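Local coordinates for protein of unknown function with a Fic domain (Bacteroides thetaiotaomicron VPI-5482, PDB 3CUC) that is of unknown function but carries a Fic domain, the compact, mainly helical fold of the Fic/DOC family, at residues A[80-83]-A[84-87]; A[36-39]-A[40-44]; A[223-226]-A[227-230]; A[243-246]-A[247-251]; A[29-32]-A[33-37]. All coordinates share one frame; numbering follows the deposited sequence.

Contact 1: A[80-83]-A[84-87]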
loop_
_atom_site.group_PDB
_atom_site.type_symbol
_atom_site.label_atom_id
_atom_site.label_comp_id
_atom_site.label_asym_id
_atom_site.label_seq_id
_atom_site.Cartn_x
_atom_site.Cartn_y
_atom_site.Cartn_z
ATOM N N GLY A 80 -10.819 2.920 3.510
ATOM C CA GLY A 80 -10.051 1.912 2.790
ATOM C C GLY A 80 -9.111 1.135 3.691
ATOM O O GLY A 80 -9.027 -0.082 3.584
ATOM N N LEU A 81 -8.397 1.832 4.573
ATOM C CA LEU A 81 -7.492 1.161 5.520
ATOM C C LEU A 81 -8.278 0.188 6.397
ATOM O O LEU A 81 -7.908 -0.975 6.527
ATOM C CB LEU A 81 -6.733 2.175 6.393
ATOM C CG LEU A 81 -5.908 1.622 7.568
ATOM C CD1 LEU A 81 -4.870 0.632 7.066
ATOM C CD2 LEU A 81 -5.245 2.746 8.376
ATOM N N GLU A 82 -9.379 0.658 6.969
ATOM C CA GLU A 82 -10.263 -0.210 7.746
ATOM C C GLU A 82 -10.688 -1.447 6.951
ATOM O O GLU A 82 -10.706 -2.554 7.490
ATOM C CB GLU A 82 -11.494 0.563 8.248
ATOM C CG GLU A 82 -11.238 1.382 9.510
ATOM C CD GLU A 82 -10.575 0.566 10.613
ATOM O OE1 GLU A 82 -11.007 -0.588 10.849
ATOM O OE2 GLU A 82 -9.616 1.072 11.233
HETATM N N MSE A 83 -11.008 -1.254 5.673
HETATM C CA MSE A 83 -11.393 -2.356 4.800
HETATM C C MSE A 83 -10.292 -3.399 4.689
HETATM O O MSE A 83 -10.562 -4.577 4.862
HETATM C CB MSE A 83 -11.779 -1.859 3.401
HETATM C CG MSE A 83 -13.192 -1.309 3.319
HETATM SE SE MSE A 83 -13.517 -0.493 1.618
HETATM C CE MSE A 83 -13.100 -1.995 0.437
ATOM N N ILE A 84 -9.060 -2.984 4.405
ATOM C CA ILE A 84 -7.992 -3.971 4.224
ATOM C C ILE A 84 -7.669 -4.691 5.532
ATOM O O ILE A 84 -7.327 -5.869 5.509
ATOM C CB ILE A 84 -6.694 -3.399 3.590
ATOM C CG1 ILE A 84 -6.062 -2.329 4.479
ATOM C CG2 ILE A 84 -6.972 -2.858 2.184
ATOM C CD1 ILE A 84 -4.570 -2.183 4.269
ATOM N N LYS A 85 -7.796 -3.997 6.662
ATOM C CA LYS A 85 -7.581 -4.628 7.962
ATOM C C LYS A 85 -8.565 -5.783 8.150
ATOM O O LYS A 85 -8.170 -6.911 8.462
ATOM C CB LYS A 85 -7.727 -3.615 9.098
ATOM C CG LYS A 85 -6.506 -2.718 9.268
ATOM C CD LYS A 85 -6.832 -1.411 9.985
ATOM C CE LYS A 85 -6.971 -1.591 11.480
ATOM N NZ LYS A 85 -7.219 -0.290 12.142
ATOM N N GLN A 86 -9.844 -5.501 7.925
ATOM C CA GLN A 86 -10.899 -6.492 8.079
ATOM C C GLN A 86 -10.756 -7.641 7.087
ATOM O O GLN A 86 -10.942 -8.805 7.448
ATOM C CB GLN A 86 -12.257 -5.826 7.899
ATOM C CG GLN A 86 -13.420 -6.742 8.149
ATOM C CD GLN A 86 -14.724 -5.999 8.179
ATOM O OE1 GLN A 86 -15.528 -6.102 7.257
ATOM N NE2 GLN A 86 -14.939 -5.226 9.233
ATOM N N GLU A 87 -10.434 -7.309 5.841
ATOM C CA GLU A 87 -10.240 -8.324 4.814
ATOM C C GLU A 87 -9.047 -9.192 5.194
ATOM O O GLU A 87 -9.155 -10.409 5.187
ATOM C CB GLU A 87 -10.029 -7.693 3.432
ATOM C CG GLU A 87 -10.396 -8.604 2.257
ATOM C CD GLU A 87 -11.894 -8.691 1.996
ATOM O OE1 GLU A 87 -12.682 -8.219 2.843
ATOM O OE2 GLU A 87 -12.281 -9.240 0.938
#
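A salt bridge one turn long and a small apolar patch join Gly80-Met83 to Ile84-Glu87, a local contact within the last turns of helix 68-89. On the outer side, Lys85 NZ meets Glu82 OE2 at 2.9 Å. The ammonium comes from the syn side of that oxygen but stands 29° out of the carboxylate plane, and OE1 is clearly farther away. Both chains fold over to meet: Glu82 bends at chi2 (-51°), and Lys85 turns at chi3 (78°) after running past Leu81, whose CG lies 4.0 Å from Lys85 CD. The lysine methylenes thus rest against a leucine while the charged end reaches the glutamate.

Inward, Leu81 CD1 and Ile84 CD1 touch at 4.0 Å, their side chains crossing at a slant. This is the face by which helix 68-89 packs into the helical bundle of the Fic fold. Leu81 leans on Phe32 and Phe36 of helix 22-42, and Ile84 on Leu205 and Asn208 of helix 199-213, the helix that starts in the Fic signature sequence. Met83, modelled as selenomethionine, leaves on another side toward Phe99 and Leu103 of helix 97-107.

Regular i to i+4 backbone bonds run beneath these side chains, among them Lys85 N to Leu81 O (3.0 Å) and Glu87 N to Met83 O (2.9 Å). Further along, the carboxylate of Glu87 turns to a partner of its own, Arg93, through a salt bridge from OE1 to NH1.

Contact 2: A[36-39]-A[40-44]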
loop_
_atom_site.group_PDB
_atom_site.type_symbol
_atom_site.label_atom_id
_atom_site.label_comp_id
_atom_site.label_asym_id
_atom_site.label_seq_id
_atom_site.Cartn_x
_atom_site.Cartn_y
_atom_site.Cartn_z
ATOM N N PHE A 36 0.067 6.874 7.906
ATOM C CA PHE A 36 -0.207 6.169 6.666
ATOM C C PHE A 36 -1.150 6.987 5.792
ATOM O O PHE A 36 -0.855 7.236 4.623
ATOM C CB PHE A 36 -0.789 4.782 6.933
ATOM C CG PHE A 36 -1.067 4.004 5.684
ATOM C CD1 PHE A 36 -0.083 3.848 4.716
ATOM C CD2 PHE A 36 -2.312 3.429 5.467
ATOM C CE1 PHE A 36 -0.335 3.133 3.548
ATOM C CE2 PHE A 36 -2.569 2.708 4.298
ATOM C CZ PHE A 36 -1.580 2.567 3.337
ATOM N N ASN A 37 -2.280 7.402 6.361
ATOM C CA ASN A 37 -3.254 8.207 5.620
ATOM C C ASN A 37 -2.616 9.481 5.064
ATOM O O ASN A 37 -2.787 9.819 3.886
ATOM C CB ASN A 37 -4.472 8.544 6.490
ATOM C CG ASN A 37 -5.441 7.373 6.628
ATOM O OD1 ASN A 37 -5.916 6.830 5.630
ATOM N ND2 ASN A 37 -5.761 7.000 7.868
ATOM N N TYR A 38 -1.857 10.170 5.909
ATOM C CA TYR A 38 -1.216 11.399 5.486
ATOM C C TYR A 38 -0.271 11.126 4.333
ATOM O O TYR A 38 -0.418 11.699 3.255
ATOM C CB TYR A 38 -0.449 12.061 6.631
ATOM C CG TYR A 38 0.346 13.259 6.174
ATOM C CD1 TYR A 38 -0.244 14.519 6.079
ATOM C CD2 TYR A 38 1.684 13.131 5.813
ATOM C CE1 TYR A 38 0.484 15.617 5.647
ATOM C CE2 TYR A 38 2.418 14.224 5.375
ATOM C CZ TYR A 38 1.819 15.462 5.293
ATOM O OH TYR A 38 2.562 16.537 4.859
ATOM N N ASN A 39 0.694 10.243 4.560
ATOM C CA ASN A 39 1.751 10.018 3.587
ATOM C C ASN A 39 1.271 9.398 2.280
ATOM O O ASN A 39 1.660 9.847 1.204
ATOM C CB ASN A 39 2.864 9.172 4.197
ATOM C CG ASN A 39 3.745 9.964 5.152
ATOM O OD1 ASN A 39 4.584 10.752 4.720
ATOM N ND2 ASN A 39 3.575 9.739 6.452
ATOM N N SER A 40 0.425 8.379 2.361
ATOM C CA SER A 40 -0.003 7.673 1.155
ATOM C C SER A 40 -0.763 8.626 0.235
ATOM O O SER A 40 -0.615 8.561 -0.979
ATOM C CB SER A 40 -0.837 6.428 1.506
ATOM O OG SER A 40 -1.140 5.636 0.364
ATOM N N ASN A 41 -1.547 9.530 0.817
ATOM C CA ASN A 41 -2.260 10.543 0.036
ATOM C C ASN A 41 -1.365 11.709 -0.391
ATOM O O ASN A 41 -1.529 12.264 -1.475
ATOM C CB ASN A 41 -3.470 11.072 0.812
ATOM C CG ASN A 41 -4.605 10.072 0.877
ATOM O OD1 ASN A 41 -4.791 9.402 1.889
ATOM N ND2 ASN A 41 -5.372 9.966 -0.208
ATOM N N HIS A 42 -0.413 12.076 0.456
ATOM C CA HIS A 42 0.504 13.158 0.117
ATOM C C HIS A 42 1.379 12.784 -1.079
ATOM O O HIS A 42 1.676 13.633 -1.910
ATOM C CB HIS A 42 1.377 13.542 1.309
ATOM C CG HIS A 42 1.619 15.012 1.419
ATOM N ND1 HIS A 42 0.739 15.858 2.055
ATOM C CD2 HIS A 42 2.628 15.789 0.965
ATOM C CE1 HIS A 42 1.199 17.094 1.996
ATOM N NE2 HIS A 42 2.346 17.080 1.343
ATOM N N LEU A 43 1.776 11.514 -1.158
ATOM C CA LEU A 43 2.532 10.995 -2.308
ATOM C C LEU A 43 1.833 11.273 -3.652
ATOM O O LEU A 43 2.491 11.428 -4.676
ATOM C CB LEU A 43 2.784 9.479 -2.154
ATOM C CG LEU A 43 3.930 9.007 -1.249
ATOM C CD1 LEU A 43 3.703 7.570 -0.813
ATOM C CD2 LEU A 43 5.275 9.146 -1.957
ATOM N N GLU A 44 0.503 11.337 -3.642
ATOM C CA GLU A 44 -0.272 11.540 -4.863
ATOM C C GLU A 44 -0.773 12.984 -4.993
ATOM O O GLU A 44 -1.674 13.258 -5.783
ATOM C CB GLU A 44 -1.459 10.562 -4.904
ATOM C CG GLU A 44 -1.092 9.086 -4.673
ATOM C CD GLU A 44 -0.144 8.522 -5.733
ATOM O OE1 GLU A 44 -0.140 9.038 -6.867
ATOM O OE2 GLU A 44 0.602 7.559 -5.436
#
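Phe36 and Ser40 meet on the buried side of helix 22-42, one turn apart, with ring atom CE1 of Phe36 3.9 Å from Ser40 CB. Packing here is close: Leu205 and Asn208 of helix 199-213 lie against the phenyl ring, and a chi1 of -173° directs Ser40 OG to Arg204 NE, its hydrogen-bond partner. Nearby, the amide of Asn37 is held at both ends, OD1 by His77 and ND2 by Asn78.

Ser40 to Glu44 match the (S/T)xxxE core of the (S/T)xxxE(G/N) inhibition motif of Fic proteins. Glu44 OE2 forms a salt bridge with Arg204 NH2, so serine and glutamate hold the same arginine, which belongs to the Fic signature sequence. This is consistent with the inhibited state seen in relatives.

The more open side carries Tyr38 and His42, both partly exposed. Their side chains run side by side in the same direction, with the planes 24° apart and the centroids 4.6 Å from each other. The rings are slid so far that overlap is slight; chiefly the phenolic end of Tyr38 lies over the imidazole, with OH 3.2 Å from His42 CE1. Tyr50 packs edge-to-face with the tyrosine.

Backbone bonds carry the helix through both sides: Ser40 N bonds to Phe36 O (2.8 Å) and Leu43 N to Asn39 O (2.9 Å), while the one from Asn41 N to Asn37 O is weak.

Contact 3: A[223-226]-A[227-230]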
loop_
_atom_site.group_PDB
_atom_site.type_symbol
_atom_site.label_atom_id
_atom_site.label_comp_id
_atom_site.label_asym_id
_atom_site.label_seq_id
_atom_site.Cartn_x
_atom_site.Cartn_y
_atom_site.Cartn_z
ATOM N N SER A 223 6.213 10.258 2.244
ATOM C CA SER A 223 6.205 11.093 1.029
ATOM C C SER A 223 7.464 11.959 0.888
ATOM O O SER A 223 7.812 12.374 -0.217
ATOM C CB SER A 223 4.942 11.964 0.939
ATOM O OG SER A 223 5.058 13.141 1.717
ATOM N N GLU A 224 8.154 12.225 1.995
ATOM C CA GLU A 224 9.467 12.871 1.930
ATOM C C GLU A 224 10.491 12.023 1.182
ATOM O O GLU A 224 11.464 12.549 0.665
ATOM C CB GLU A 224 9.972 13.199 3.332
ATOM C CG GLU A 224 9.181 14.334 3.969
ATOM C CD GLU A 224 9.421 14.472 5.456
ATOM O OE1 GLU A 224 9.125 13.511 6.207
ATOM O OE2 GLU A 224 9.888 15.555 5.872
ATOM N N ASP A 225 10.259 10.716 1.112
ATOM C CA ASP A 225 11.166 9.794 0.430
ATOM C C ASP A 225 10.654 9.402 -0.971
ATOM O O ASP A 225 11.058 8.367 -1.516
ATOM C CB ASP A 225 11.351 8.541 1.304
ATOM C CG ASP A 225 12.611 7.765 0.966
ATOM O OD1 ASP A 225 13.672 8.403 0.785
ATOM O OD2 ASP A 225 12.543 6.519 0.890
ATOM N N LYS A 226 9.787 10.235 -1.550
ATOM C CA LYS A 226 9.089 9.908 -2.803
ATOM C C LYS A 226 10.019 9.616 -3.968
ATOM O O LYS A 226 9.805 8.660 -4.714
ATOM C CB LYS A 226 8.137 11.044 -3.209
ATOM C CG LYS A 226 7.386 10.814 -4.534
ATOM C CD LYS A 226 6.263 11.840 -4.739
ATOM C CE LYS A 226 5.494 11.573 -6.029
ATOM N NZ LYS A 226 4.467 12.613 -6.310
ATOM N N SER A 227 11.036 10.449 -4.143
ATOM C CA SER A 227 11.943 10.287 -5.273
ATOM C C SER A 227 12.725 8.978 -5.145
ATOM O O SER A 227 12.928 8.273 -6.127
ATOM C CB SER A 227 12.891 11.479 -5.382
ATOM O OG SER A 227 13.791 11.497 -4.291
ATOM N N ASN A 228 13.140 8.655 -3.924
ATOM C CA ASN A 228 13.833 7.401 -3.651
ATOM C C ASN A 228 12.947 6.188 -3.959
ATOM O O ASN A 228 13.387 5.205 -4.550
ATOM C CB ASN A 228 14.256 7.366 -2.187
ATOM C CG ASN A 228 15.266 6.293 -1.910
ATOM O OD1 ASN A 228 16.386 6.356 -2.402
ATOM N ND2 ASN A 228 14.882 5.297 -1.113
ATOM N N TYR A 229 11.693 6.283 -3.530
ATOM C CA TYR A 229 10.665 5.268 -3.766
ATOM C C TYR A 229 10.456 5.046 -5.270
ATOM O O TYR A 229 10.501 3.913 -5.752
ATOM C CB TYR A 229 9.384 5.744 -3.060
ATOM C CG TYR A 229 8.102 4.978 -3.291
ATOM C CD1 TYR A 229 8.076 3.588 -3.311
ATOM C CD2 TYR A 229 6.890 5.660 -3.416
ATOM C CE1 TYR A 229 6.879 2.897 -3.491
ATOM C CE2 TYR A 229 5.698 4.984 -3.597
ATOM C CZ TYR A 229 5.702 3.600 -3.632
ATOM O OH TYR A 229 4.534 2.906 -3.805
ATOM N N LEU A 230 10.261 6.137 -6.005
ATOM C CA LEU A 230 10.145 6.079 -7.469
ATOM C C LEU A 230 11.428 5.562 -8.133
ATOM O O LEU A 230 11.370 4.816 -9.115
ATOM C CB LEU A 230 9.793 7.460 -8.049
ATOM C CG LEU A 230 8.334 7.921 -7.923
ATOM C CD1 LEU A 230 8.183 9.346 -8.458
ATOM C CD2 LEU A 230 7.398 6.964 -8.647
#
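The first turn of helix 226-240 begins at Asp225, the N-cap residue, which meets Asn228 three residues on. The carboxylate makes no capping bond to a backbone N-H; it turns instead to the side chain of Asn228. Asn228 ND2 gives a weak hydrogen bond to Asp225 OD2 (3.3 Å, N-H...O angle 140°), while OD1 of the same aspartate lies 3.2 Å from Asn228 CB. The carboxylate and amide planes are 36° apart, so the two flat groups neither stack nor share a plane. Asp225 CG stands anti to the backbone nitrogen (chi1 -159°), which swings the carboxylate over the first helical turn. The stronger partner of OD2 is Tyr261 OH in helix 256-277, and Asn228 packs on the same tyrosine.

The helical pattern sets in at once. Tyr229 N reaches Asp225 O at 3.0 Å, and Leu230 N reaches Lys226 O at 2.9 Å.

Tyr229 is the buried member. Its side chain leads inward from the helix, touching Leu43, Ile221, Phe258 and Tyr261, and its OH is hydrogen-bonded to both His186 NE2 and Arg204 NH1. A residue near the helix start thereby reaches an arginine of the Fic signature sequence.

Lys226 is fully extended, which brings NZ to the carbonyl oxygen of Leu43, its hydrogen-bond partner. Near the end of that chain Lys226 CE makes a loose contact with the leucine of the next turn, lying 4.3 Å from Leu230 CD1.

Contact 4: A[243-246]-A[247-251]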
loop_
_atom_site.group_PDB
_atom_site.type_symbol
_atom_site.label_atom_id
_atom_site.label_comp_id
_atom_site.label_asym_id
_atom_site.label_seq_id
_atom_site.Cartn_x
_atom_site.Cartn_y
_atom_site.Cartn_z
ATOM N N THR A 243 7.824 -3.679 -21.347
ATOM C CA THR A 243 6.464 -3.960 -21.838
ATOM C C THR A 243 5.527 -4.217 -20.660
ATOM O O THR A 243 5.977 -4.642 -19.595
ATOM C CB THR A 243 6.398 -5.197 -22.793
ATOM O OG1 THR A 243 6.293 -6.404 -22.027
ATOM C CG2 THR A 243 7.614 -5.271 -23.720
ATOM N N PRO A 244 4.218 -3.971 -20.847
ATOM C CA PRO A 244 3.256 -4.264 -19.781
ATOM C C PRO A 244 3.215 -5.739 -19.366
ATOM O O PRO A 244 2.887 -6.037 -18.219
ATOM C CB PRO A 244 1.911 -3.828 -20.379
ATOM C CG PRO A 244 2.131 -3.761 -21.847
ATOM C CD PRO A 244 3.563 -3.395 -22.035
ATOM N N SER A 245 3.542 -6.648 -20.284
ATOM C CA SER A 245 3.605 -8.075 -19.956
ATOM C C SER A 245 4.763 -8.375 -19.001
ATOM O O SER A 245 4.609 -9.118 -18.036
ATOM C CB SER A 245 3.761 -8.912 -21.223
ATOM O OG SER A 245 3.863 -10.287 -20.900
ATOM N N ASP A 246 5.915 -7.776 -19.282
ATOM C CA ASP A 246 7.121 -7.976 -18.480
ATOM C C ASP A 246 6.926 -7.548 -17.019
ATOM O O ASP A 246 7.414 -8.222 -16.109
ATOM C CB ASP A 246 8.296 -7.207 -19.100
ATOM C CG ASP A 246 8.631 -7.669 -20.521
ATOM O OD1 ASP A 246 8.416 -8.858 -20.834
ATOM O OD2 ASP A 246 9.110 -6.838 -21.329
ATOM N N GLY A 247 6.218 -6.432 -16.808
ATOM C CA GLY A 247 5.886 -5.936 -15.465
ATOM C C GLY A 247 4.965 -6.890 -14.731
ATOM O O GLY A 247 5.231 -7.255 -13.588
ATOM N N ALA A 248 3.890 -7.303 -15.401
ATOM C CA ALA A 248 2.915 -8.244 -14.835
ATOM C C ALA A 248 3.542 -9.583 -14.428
ATOM O O ALA A 248 3.046 -10.248 -13.514
ATOM C CB ALA A 248 1.772 -8.478 -15.819
ATOM N N ASN A 249 4.632 -9.964 -15.092
ATOM C CA ASN A 249 5.320 -11.226 -14.807
ATOM C C ASN A 249 6.692 -11.052 -14.148
ATOM O O ASN A 249 7.509 -11.979 -14.156
ATOM C CB ASN A 249 5.466 -12.023 -16.100
ATOM C CG ASN A 249 4.134 -12.280 -16.775
ATOM O OD1 ASN A 249 3.375 -13.159 -16.367
ATOM N ND2 ASN A 249 3.839 -11.507 -17.812
ATOM N N ALA A 250 6.937 -9.875 -13.570
ATOM C CA ALA A 250 8.214 -9.588 -12.915
ATOM C C ALA A 250 8.484 -10.607 -11.809
ATOM O O ALA A 250 7.609 -10.882 -10.984
ATOM C CB ALA A 250 8.214 -8.181 -12.345
ATOM N N THR A 251 9.695 -11.162 -11.797
ATOM C CA THR A 251 10.075 -12.175 -10.812
ATOM C C THR A 251 10.601 -11.508 -9.551
ATOM O O THR A 251 10.898 -10.312 -9.544
ATOM C CB THR A 251 11.173 -13.104 -11.343
ATOM O OG1 THR A 251 12.412 -12.384 -11.423
ATOM C CG2 THR A 251 10.792 -13.654 -12.710
#
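Ser245 O takes two N-H groups from Asn249, one from the side chain and one from the backbone. Asn249 ND2 comes from above the carbonyl plane and is modelled 2.5 Å from that oxygen, a distance so short that its exact value is doubtful at this resolution. The second bond, from Asn249 N to the same Ser245 O at 3.1 Å, is weak. Asn249 can do both because its CG sits beside the backbone nitrogen (chi1 -57°), folding the amide back over the last turn.

This happens where the short helix 244-248 ends: Asn249 is the first residue to leave helical backbone angles, and its N also has a weak bond to Asp246 O. The other end of the helix is closed by a capping box. Thr243, the N-cap, accepts from Asp246 N through OG1 at 3.1 Å, and in return Asp246 OD2 receives the N-H of Thr243, weakly, at 3.4 Å. The carboxylate therefore lies at the helix N-terminus, where the helix dipole would be expected to favour its negative charge.

Between the two ends there is room for little regular bonding. Ala248 N meets Pro244 O at 3.2 Å, and Gly247 N to Thr243 O is weak. Past the helix, Ala250 O is taken by Arg188 NH2, and the CB of Ala250 packs toward Ile255.

Contact 5: A[29-32]-A[33-37]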
loop_
_atom_site.group_PDB
_atom_site.type_symbol
_atom_site.label_atom_id
_atom_site.label_comp_id
_atom_site.label_asym_id
_atom_site.label_seq_id
_atom_site.Cartn_x
_atom_site.Cartn_y
_atom_site.Cartn_z
ATOM N N ASN A 29 -1.461 2.002 16.908
ATOM C CA ASN A 29 -2.473 2.090 15.849
ATOM C C ASN A 29 -2.849 3.516 15.495
ATOM O O ASN A 29 -2.978 3.838 14.322
ATOM C CB ASN A 29 -3.736 1.313 16.215
ATOM C CG ASN A 29 -3.536 -0.179 16.147
ATOM O OD1 ASN A 29 -2.813 -0.687 15.283
ATOM N ND2 ASN A 29 -4.169 -0.897 17.062
ATOM N N ASP A 30 -3.023 4.365 16.502
ATOM C CA ASP A 30 -3.348 5.771 16.260
ATOM C C ASP A 30 -2.261 6.445 15.421
ATOM O O ASP A 30 -2.561 7.057 14.396
ATOM C CB ASP A 30 -3.549 6.530 17.575
ATOM C CG ASP A 30 -4.893 6.224 18.243
ATOM O OD1 ASP A 30 -5.781 5.610 17.615
ATOM O OD2 ASP A 30 -5.068 6.610 19.414
ATOM N N LYS A 31 -1.002 6.301 15.832
ATOM C CA LYS A 31 0.107 6.893 15.089
ATOM C C LYS A 31 0.163 6.370 13.656
ATOM O O LYS A 31 0.384 7.144 12.721
ATOM C CB LYS A 31 1.457 6.641 15.767
ATOM C CG LYS A 31 2.537 7.627 15.289
ATOM C CD LYS A 31 3.966 7.107 15.473
ATOM C CE LYS A 31 5.003 8.084 14.879
ATOM N NZ LYS A 31 4.937 9.448 15.493
ATOM N N PHE A 32 -0.034 5.067 13.476
ATOM C CA PHE A 32 0.045 4.495 12.140
ATOM C C PHE A 32 -1.067 5.024 11.224
ATOM O O PHE A 32 -0.802 5.433 10.087
ATOM C CB PHE A 32 0.009 2.969 12.171
ATOM C CG PHE A 32 -0.131 2.372 10.813
ATOM C CD1 PHE A 32 0.967 2.247 9.987
ATOM C CD2 PHE A 32 -1.375 2.007 10.333
ATOM C CE1 PHE A 32 0.836 1.727 8.721
ATOM C CE2 PHE A 32 -1.519 1.493 9.066
ATOM C CZ PHE A 32 -0.413 1.354 8.256
ATOM N N LYS A 33 -2.302 5.008 11.718
ATOM C CA LYS A 33 -3.456 5.511 10.963
ATOM C C LYS A 33 -3.191 6.922 10.450
ATOM O O LYS A 33 -3.466 7.267 9.295
ATOM C CB LYS A 33 -4.707 5.536 11.850
ATOM C CG LYS A 33 -6.014 5.694 11.082
ATOM C CD LYS A 33 -7.236 5.544 11.995
ATOM C CE LYS A 33 -7.469 6.804 12.832
ATOM N NZ LYS A 33 -8.760 6.763 13.573
ATOM N N LEU A 34 -2.639 7.727 11.340
ATOM C CA LEU A 34 -2.330 9.101 11.039
ATOM C C LEU A 34 -1.288 9.176 9.918
ATOM O O LEU A 34 -1.516 9.773 8.860
ATOM C CB LEU A 34 -1.782 9.767 12.304
ATOM C CG LEU A 34 -2.123 11.227 12.535
ATOM C CD1 LEU A 34 -1.856 12.062 11.279
ATOM C CD2 LEU A 34 -3.579 11.318 13.006
ATOM N N GLU A 35 -0.147 8.537 10.152
ATOM C CA GLU A 35 0.991 8.668 9.257
ATOM C C GLU A 35 0.777 7.999 7.908
ATOM O O GLU A 35 1.250 8.499 6.884
ATOM C CB GLU A 35 2.250 8.118 9.924
ATOM C CG GLU A 35 2.665 8.937 11.144
ATOM C CD GLU A 35 4.164 9.146 11.242
ATOM O OE1 GLU A 35 4.926 8.208 10.913
ATOM O OE2 GLU A 35 4.577 10.258 11.645
ATOM N N PHE A 36 0.067 6.874 7.906
ATOM C CA PHE A 36 -0.207 6.169 6.666
ATOM C C PHE A 36 -1.150 6.987 5.792
ATOM O O PHE A 36 -0.855 7.236 4.623
ATOM C CB PHE A 36 -0.789 4.782 6.933
ATOM C CG PHE A 36 -1.067 4.004 5.684
ATOM C CD1 PHE A 36 -0.083 3.848 4.716
ATOM C CD2 PHE A 36 -2.312 3.429 5.467
ATOM C CE1 PHE A 36 -0.335 3.133 3.548
ATOM C CE2 PHE A 36 -2.569 2.708 4.298
ATOM C CZ PHE A 36 -1.580 2.567 3.337
ATOM N N ASN A 37 -2.280 7.402 6.361
ATOM C CA ASN A 37 -3.254 8.207 5.620
ATOM C C ASN A 37 -2.616 9.481 5.064
ATOM O O ASN A 37 -2.787 9.819 3.886
ATOM C CB ASN A 37 -4.472 8.544 6.490
ATOM C CG ASN A 37 -5.441 7.373 6.628
ATOM O OD1 ASN A 37 -5.916 6.830 5.630
ATOM N ND2 ASN A 37 -5.761 7.000 7.868
#
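Aromatic packing comes first: CB of Phe36 sits over one face of the Phe32 ring, a CH-pi contact 3.9 Å from the centroid and 20° off the ring normal. The rings themselves are nearly parallel, 12° apart, but slid so that they barely overlap, with centroids 5.3 Å from each other. With the CG atoms of both residues anti to the backbone nitrogen (chi1 171° for Phe32) and the residues one turn apart, the rings leave helix 22-42 side by side. Beyond them lie Leu81 of helix 68-89, Asn208 of helix 199-213, and Met218 and Val220 from a loop.

Among the charged groups, Lys31 and Glu35 are partly exposed and form only a long salt bridge, NZ to OE2 being 3.9 Å, with Lys31 CE just as near to the carboxylate. Glu35 has a firmer partner in Arg268, which bridges to OE1. Separately, Asp30 is paired through OD2 with Lys26.

Backbone bonds are those of a regular alpha helix, such as Lys33 N to Asn29 O (2.9 Å) and Phe36 N to Phe32 O (2.8 Å).

The apolar Phe32-Phe36 pair holds by packing alone, whereas the charges of Lys31 and Glu35 barely engage each other: a bridge this long is expected to be weak, and the Glu35 carboxylate is held chiefly by Arg268.

Along the chain the order is contact 5, contact 2, contact 1, contact 3, contact 4. Contacts 5 and 2 lie in succession on helix 22-42 and share Phe36 and Asn37, their centres about 10 Å apart. Contact 1, on helix 68-89, packs against both: Leu81 CD1 is 4.1 Å from Phe36 CD2. Contact 3 meets contact 2 from its far end, with Lys226 NZ 2.8 Å from Leu43 O. These four form one continuous zone, in which that link joins the end of helix 22-42, with its probable inhibition motif, to the start of helix 226-240. Contact 4 stands apart on helix 244-248, its centre about 23 Å from contact 3's and about 32 Å from contact 5's.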